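Lipoprotein (Colwellia psychrerythraea, PDB 3O0Y) is of unknown function, but probably binds lipid and is probably a distant relative of metallopeptidases. Local coordinates at residues A203-T211 and Y258-E266. Residues are numbered along the deposited sequence; the frame is centred on the assembly and turned at random.
Sequences AIKYLKGFT and YQSVEKASE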
ATOM      1  N   ALA A 203      -7.948  14.237   9.564  1.00 11.98           N
ATOM      2  CA  ALA A 203      -6.578  14.386  10.115  1.00 11.44           C
ATOM      3  C   ALA A 203      -6.635  14.921  11.571  1.00 12.18           C
ATOM      4  O   ALA A 203      -5.939  14.439  12.473  1.00 13.71           O
ATOM      5  CB  ALA A 203      -5.749  15.278   9.289  1.00 11.35           C
ATOM      6  N   ILE A 204      -7.426  15.948  11.795  1.00 11.46           N
ATOM      7  CA  ILE A 204      -7.578  16.504  13.145  1.00 12.31           C
ATOM      8  C   ILE A 204      -8.053  15.471  14.142  1.00 12.63           C
ATOM      9  O   ILE A 204      -7.528  15.392  15.273  1.00 12.01           O
ATOM     10  CB  ILE A 204      -8.488  17.760  13.070  1.00 11.41           C
ATOM     11  CG1 ILE A 204      -7.714  18.858  12.399  1.00 11.33           C
ATOM     12  CG2 ILE A 204      -8.977  18.272  14.486  1.00 10.67           C
ATOM     13  CD1 ILE A 204      -8.622  19.997  11.821  1.00  9.83           C
ATOM     14  N   LYS A 205      -9.012  14.652  13.740  1.00 14.17           N
ATOM     15  CA  LYS A 205      -9.580  13.675  14.624  1.00 16.96           C
ATOM     16  C   LYS A 205      -8.471  12.698  15.011  1.00 16.51           C
ATOM     17  O   LYS A 205      -8.380  12.281  16.183  1.00 17.63           O
ATOM     18  CB  LYS A 205     -10.739  12.925  13.976  1.00 17.93           C
ATOM     19  CG  LYS A 205     -11.167  11.662  14.754  1.00 26.68           C
ATOM     20  CD  LYS A 205     -12.498  11.101  14.215  1.00 33.25           C
ATOM     21  CE  LYS A 205     -12.756   9.666  14.700  1.00 37.67           C
ATOM     22  NZ  LYS A 205     -13.732   8.969  13.771  1.00 41.92           N
ATOM     23  N   TYR A 206      -7.648  12.317  14.040  1.00 14.45           N
ATOM     24  CA  TYR A 206      -6.515  11.409  14.316  1.00 13.95           C
ATOM     25  C   TYR A 206      -5.537  12.037  15.298  1.00 13.58           C
ATOM     26  O   TYR A 206      -5.118  11.426  16.283  1.00 13.90           O
ATOM     27  CB  TYR A 206      -5.777  11.052  13.016  1.00 13.33           C
ATOM     28  CG  TYR A 206      -4.430  10.398  13.324  1.00 11.44           C
ATOM     29  CD1 TYR A 206      -4.348   9.064  13.684  1.00 20.10           C
ATOM     30  CD2 TYR A 206      -3.248  11.152  13.323  1.00 16.18           C
ATOM     31  CE1 TYR A 206      -3.113   8.479  14.011  1.00 17.56           C
ATOM     32  CE2 TYR A 206      -2.021  10.562  13.638  1.00 17.46           C
ATOM     33  CZ  TYR A 206      -1.975   9.237  14.004  1.00 15.52           C
ATOM     34  OH  TYR A 206      -0.723   8.681  14.307  1.00 18.59           O
ATOM     35  N   LEU A 207      -5.175  13.286  15.011  1.00 13.76           N
ATOM     36  CA  LEU A 207      -4.171  14.007  15.805  1.00 13.96           C
ATOM     37  C   LEU A 207      -4.665  14.220  17.257  1.00 15.61           C
ATOM     38  O   LEU A 207      -3.892  14.074  18.225  1.00 14.18           O
ATOM     39  CB  LEU A 207      -3.856  15.351  15.168  1.00 13.82           C
ATOM     40  CG  LEU A 207      -3.133  15.292  13.821  1.00 14.12           C
ATOM     41  CD1 LEU A 207      -3.083  16.661  13.134  1.00 10.39           C
ATOM     42  CD2 LEU A 207      -1.703  14.710  13.979  1.00 13.69           C
ATOM     43  N   LYS A 208      -5.947  14.586  17.401  1.00 15.16           N
ATOM     44  CA  LYS A 208      -6.570  14.670  18.735  1.00 17.50           C
ATOM     45  C   LYS A 208      -6.561  13.307  19.443  1.00 16.24           C
ATOM     46  O   LYS A 208      -6.210  13.222  20.618  1.00 18.21           O
ATOM     47  CB  LYS A 208      -8.002  15.168  18.611  1.00 17.15           C
ATOM     48  CG  LYS A 208      -8.669  15.471  19.892  1.00 26.42           C
ATOM     49  CD  LYS A 208     -10.125  15.990  19.665  1.00 32.73           C
ATOM     50  CE  LYS A 208     -10.127  17.450  19.256  1.00 37.54           C
ATOM     51  NZ  LYS A 208     -10.938  17.770  18.009  1.00 41.38           N
ATOM     52  N   GLY A 209      -6.968  12.270  18.737  1.00 16.24           N
ATOM     53  CA  GLY A 209      -7.006  10.915  19.270  1.00 16.73           C
ATOM     54  C   GLY A 209      -5.630  10.462  19.751  1.00 17.77           C
ATOM     55  O   GLY A 209      -5.495   9.724  20.782  1.00 18.51           O
ATOM     56  N   PHE A 210      -4.597  10.928  19.058  1.00 16.14           N
ATOM     57  CA  PHE A 210      -3.190  10.471  19.351  1.00 16.48           C
ATOM     58  C   PHE A 210      -2.705  10.841  20.773  1.00 16.61           C
ATOM     59  O   PHE A 210      -2.037  10.007  21.445  1.00 16.99           O
ATOM     60  CB  PHE A 210      -2.209  11.008  18.280  1.00 15.90           C
ATOM     61  CG  PHE A 210      -0.859  10.302  18.244  1.00 15.70           C
ATOM     62  CD1 PHE A 210      -0.684   9.151  17.504  1.00 15.96           C
ATOM     63  CD2 PHE A 210       0.223  10.820  18.923  1.00 15.06           C
ATOM     64  CE1 PHE A 210       0.570   8.562  17.419  1.00 15.98           C
ATOM     65  CE2 PHE A 210       1.460  10.223  18.863  1.00 16.77           C
ATOM     66  CZ  PHE A 210       1.630   9.089  18.121  1.00 14.30           C
ATOM     67  N   THR A 211      -3.129  12.014  21.249  1.00 16.60           N
ATOM     68  CA  THR A 211      -2.780  12.530  22.571  1.00 16.82           C
ATOM     69  C   THR A 211      -3.961  12.577  23.541  1.00 18.11           C
ATOM     70  O   THR A 211      -3.905  13.282  24.558  1.00 18.84           O
ATOM     71  CB  THR A 211      -2.128  13.937  22.494  1.00 18.06           C
ATOM     72  OG1 THR A 211      -3.100  14.911  22.124  1.00 16.30           O
ATOM     73  CG2 THR A 211      -0.895  13.941  21.547  1.00 17.74           C
ATOM     74  N   TYR A 258       2.419  16.776  18.477  1.00 12.65           N
ATOM     75  CA  TYR A 258       1.119  16.446  17.873  1.00 13.53           C
ATOM     76  C   TYR A 258       0.102  17.535  18.106  1.00 15.46           C
ATOM     77  O   TYR A 258      -0.613  17.940  17.205  1.00 15.62           O
ATOM     78  CB  TYR A 258       0.572  15.096  18.323  1.00 13.51           C
ATOM     79  CG  TYR A 258       1.191  13.972  17.496  1.00 15.10           C
ATOM     80  CD1 TYR A 258       2.544  13.692  17.574  1.00 17.90           C
ATOM     81  CD2 TYR A 258       0.423  13.227  16.598  1.00 10.93           C
ATOM     82  CE1 TYR A 258       3.110  12.717  16.793  1.00 16.14           C
ATOM     83  CE2 TYR A 258       0.981  12.300  15.776  1.00 13.15           C
ATOM     84  CZ  TYR A 258       2.330  12.037  15.857  1.00 13.29           C
ATOM     85  OH  TYR A 258       2.906  11.042  15.070  1.00 14.45           O
ATOM     86  N   GLN A 259       0.132  18.097  19.290  1.00 15.08           N
ATOM     87  CA  GLN A 259      -0.774  19.197  19.623  1.00 15.64           C
ATOM     88  C   GLN A 259      -0.554  20.394  18.721  1.00 14.73           C
ATOM     89  O   GLN A 259      -1.518  21.047  18.323  1.00 12.18           O
ATOM     90  CB  GLN A 259      -0.632  19.535  21.120  1.00 16.67           C
ATOM     91  CG  GLN A 259      -1.284  18.369  21.958  1.00 17.68           C
ATOM     92  CD  GLN A 259      -0.877  18.350  23.456  1.00 23.24           C
ATOM     93  OE1 GLN A 259      -1.378  17.524  24.199  1.00 27.41           O
ATOM     94  NE2 GLN A 259       0.080  19.165  23.848  1.00 20.00           N
ATOM     95  N   SER A 260       0.706  20.680  18.449  1.00 15.30           N
ATOM     96  CA  SER A 260       1.144  21.710  17.528  1.00 16.83           C
ATOM     97  C   SER A 260       0.500  21.551  16.141  1.00 15.54           C
ATOM     98  O   SER A 260       0.069  22.504  15.469  1.00 13.56           O
ATOM     99  CB  SER A 260       2.650  21.486  17.284  1.00 18.86           C
ATOM    100  OG  SER A 260       3.222  22.725  17.148  1.00 27.82           O
ATOM    101  N   VAL A 261       0.641  20.341  15.614  1.00 13.03           N
ATOM    102  CA  VAL A 261       0.077  20.085  14.265  1.00 13.01           C
ATOM    103  C   VAL A 261      -1.442  20.128  14.226  1.00 14.15           C
ATOM    104  O   VAL A 261      -2.040  20.621  13.258  1.00 13.46           O
ATOM    105  CB  VAL A 261       0.616  18.764  13.693  1.00 11.44           C
ATOM    106  CG1 VAL A 261       0.147  18.582  12.251  1.00 10.94           C
ATOM    107  CG2 VAL A 261       2.152  18.789  13.787  1.00 11.03           C
ATOM    108  N   GLU A 262      -2.066  19.590  15.273  1.00 12.70           N
ATOM    109  CA  GLU A 262      -3.498  19.649  15.431  1.00 13.89           C
ATOM    110  C   GLU A 262      -3.988  21.093  15.346  1.00 14.03           C
ATOM    111  O   GLU A 262      -4.878  21.418  14.540  1.00 13.88           O
ATOM    112  CB  GLU A 262      -3.877  19.001  16.751  1.00 14.49           C
ATOM    113  CG  GLU A 262      -5.377  18.846  16.983  1.00 18.30           C
ATOM    114  CD  GLU A 262      -5.689  18.578  18.448  1.00 25.88           C
ATOM    115  OE1 GLU A 262      -4.832  17.971  19.159  1.00 26.44           O
ATOM    116  OE2 GLU A 262      -6.796  18.953  18.884  1.00 25.81           O
ATOM    117  N   LYS A 263      -3.335  21.975  16.081  1.00 14.70           N
ATOM    118  CA  LYS A 263      -3.719  23.384  16.113  1.00 16.03           C
ATOM    119  C   LYS A 263      -3.505  24.014  14.739  1.00 15.15           C
ATOM    120  O   LYS A 263      -4.378  24.726  14.254  1.00 15.91           O
ATOM    121  CB  LYS A 263      -2.905  24.124  17.185  1.00 15.79           C
ATOM    122  CG  LYS A 263      -3.195  25.629  17.304  1.00 20.69           C
ATOM    123  CD  LYS A 263      -2.496  26.257  18.523  1.00 23.96           C
ATOM    124  CE  LYS A 263      -2.857  27.763  18.614  1.00 30.18           C
ATOM    125  NZ  LYS A 263      -1.824  28.527  19.367  1.00 32.72           N
ATOM    126  N   ALA A 264      -2.361  23.749  14.105  1.00 13.24           N
ATOM    127  CA  ALA A 264      -2.109  24.292  12.766  1.00 13.38           C
ATOM    128  C   ALA A 264      -3.179  23.876  11.756  1.00 14.92           C
ATOM    129  O   ALA A 264      -3.625  24.689  10.915  1.00 15.88           O
ATOM    130  CB  ALA A 264      -0.681  23.897  12.285  1.00 13.03           C
ATOM    131  N   SER A 265      -3.528  22.586  11.796  1.00 14.18           N
ATOM    132  CA  SER A 265      -4.531  22.030  10.922  1.00 15.17           C
ATOM    133  C   SER A 265      -5.891  22.663  11.182  1.00 16.28           C
ATOM    134  O   SER A 265      -6.586  23.062  10.225  1.00 14.60           O
ATOM    135  CB  SER A 265      -4.591  20.516  11.103  1.00 16.50           C
ATOM    136  OG  SER A 265      -3.358  19.933  10.695  1.00 14.06           O
ATOM    137  N   GLU A 266      -6.241  22.813  12.467  1.00 16.79           N
ATOM    138  CA  GLU A 266      -7.453  23.578  12.822  1.00 19.01           C
ATOM    139  C   GLU A 266      -7.496  24.994  12.210  1.00 18.29           C
ATOM    140  O   GLU A 266      -8.546  25.392  11.660  1.00 17.75           O
ATOM    141  CB  GLU A 266      -7.637  23.615  14.345  1.00 18.33           C
ATOM    142  CG  GLU A 266      -8.209  22.314  14.862  1.00 22.89           C
ATOM    143  CD  GLU A 266      -8.223  22.176  16.392  1.00 28.27           C
ATOM    144  OE1 GLU A 266      -9.032  21.368  16.885  1.00 30.54           O
ATOM    145  OE2 GLU A 266      -7.421  22.835  17.092  1.00 30.54           O
TER
HETATM  146  O   HOH W   1      -2.919  16.065  19.671  1.00 18.71           O
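Phe210 and Tyr258 lay their rings one over the other in an offset stack, centroids 3.9 Å apart and planes only 10° from parallel. CE2 of Tyr258 lies over the centre of the Phe210 ring, whereas CD2 of Phe210 meets the Tyr258 ring nearer its rim. On Phe210 a first torsion of -163° sets CG opposite the backbone N and carries the ring to its partner. Tyr206 meets the same tyrosine at its edge, CE2 of Tyr206 to CE2 of Tyr258 being 4.1 Å, and CG2 of Thr211 rests against its CB. One helical turn before the stack, Leu207 is a knob in the hole formed by Tyr258, Val261, Glu262 and Ser265; its CD2 reaches CD2 of Tyr258 at 3.7 Å and its CD1 lies on the Glu262 backbone. Ile204 extends the apolar seam, with CD1 3.8 Å from CG of Glu266. At the exposed side, Lys208 passes its aliphatic chain by the Glu262 carboxylate, its NZ near the carboxylates of both Glu262 and Glu266 but beyond salt-bridge distance of either. One water bridges the helices, donating to Leu207 O and to OE1 of Glu262 (2.7 Å) while accepting from OG1 of Thr211. Ser265 OG turns back on its own helix to bond Val261 O. The hydroxyls of Tyr258 and Tyr206 both hydrogen-bond to Leu145 O, fixing the far ends of both rings. Replacing Tyr258 by an alanine is likely to strip one face of Phe210 of its stacking partner, take one wall from the hole that holds Leu207, and remove one of the two hydroxyls bonded to Leu145 O. The two segments run roughly antiparallel (154°), their axes 9.1 Å apart, and join helix 197-210 to the long helix 236-268; helix 144-154 packs against the aromatic cluster through Ile146 and Pro149, and helix 174-190 backs Tyr258 and Val261.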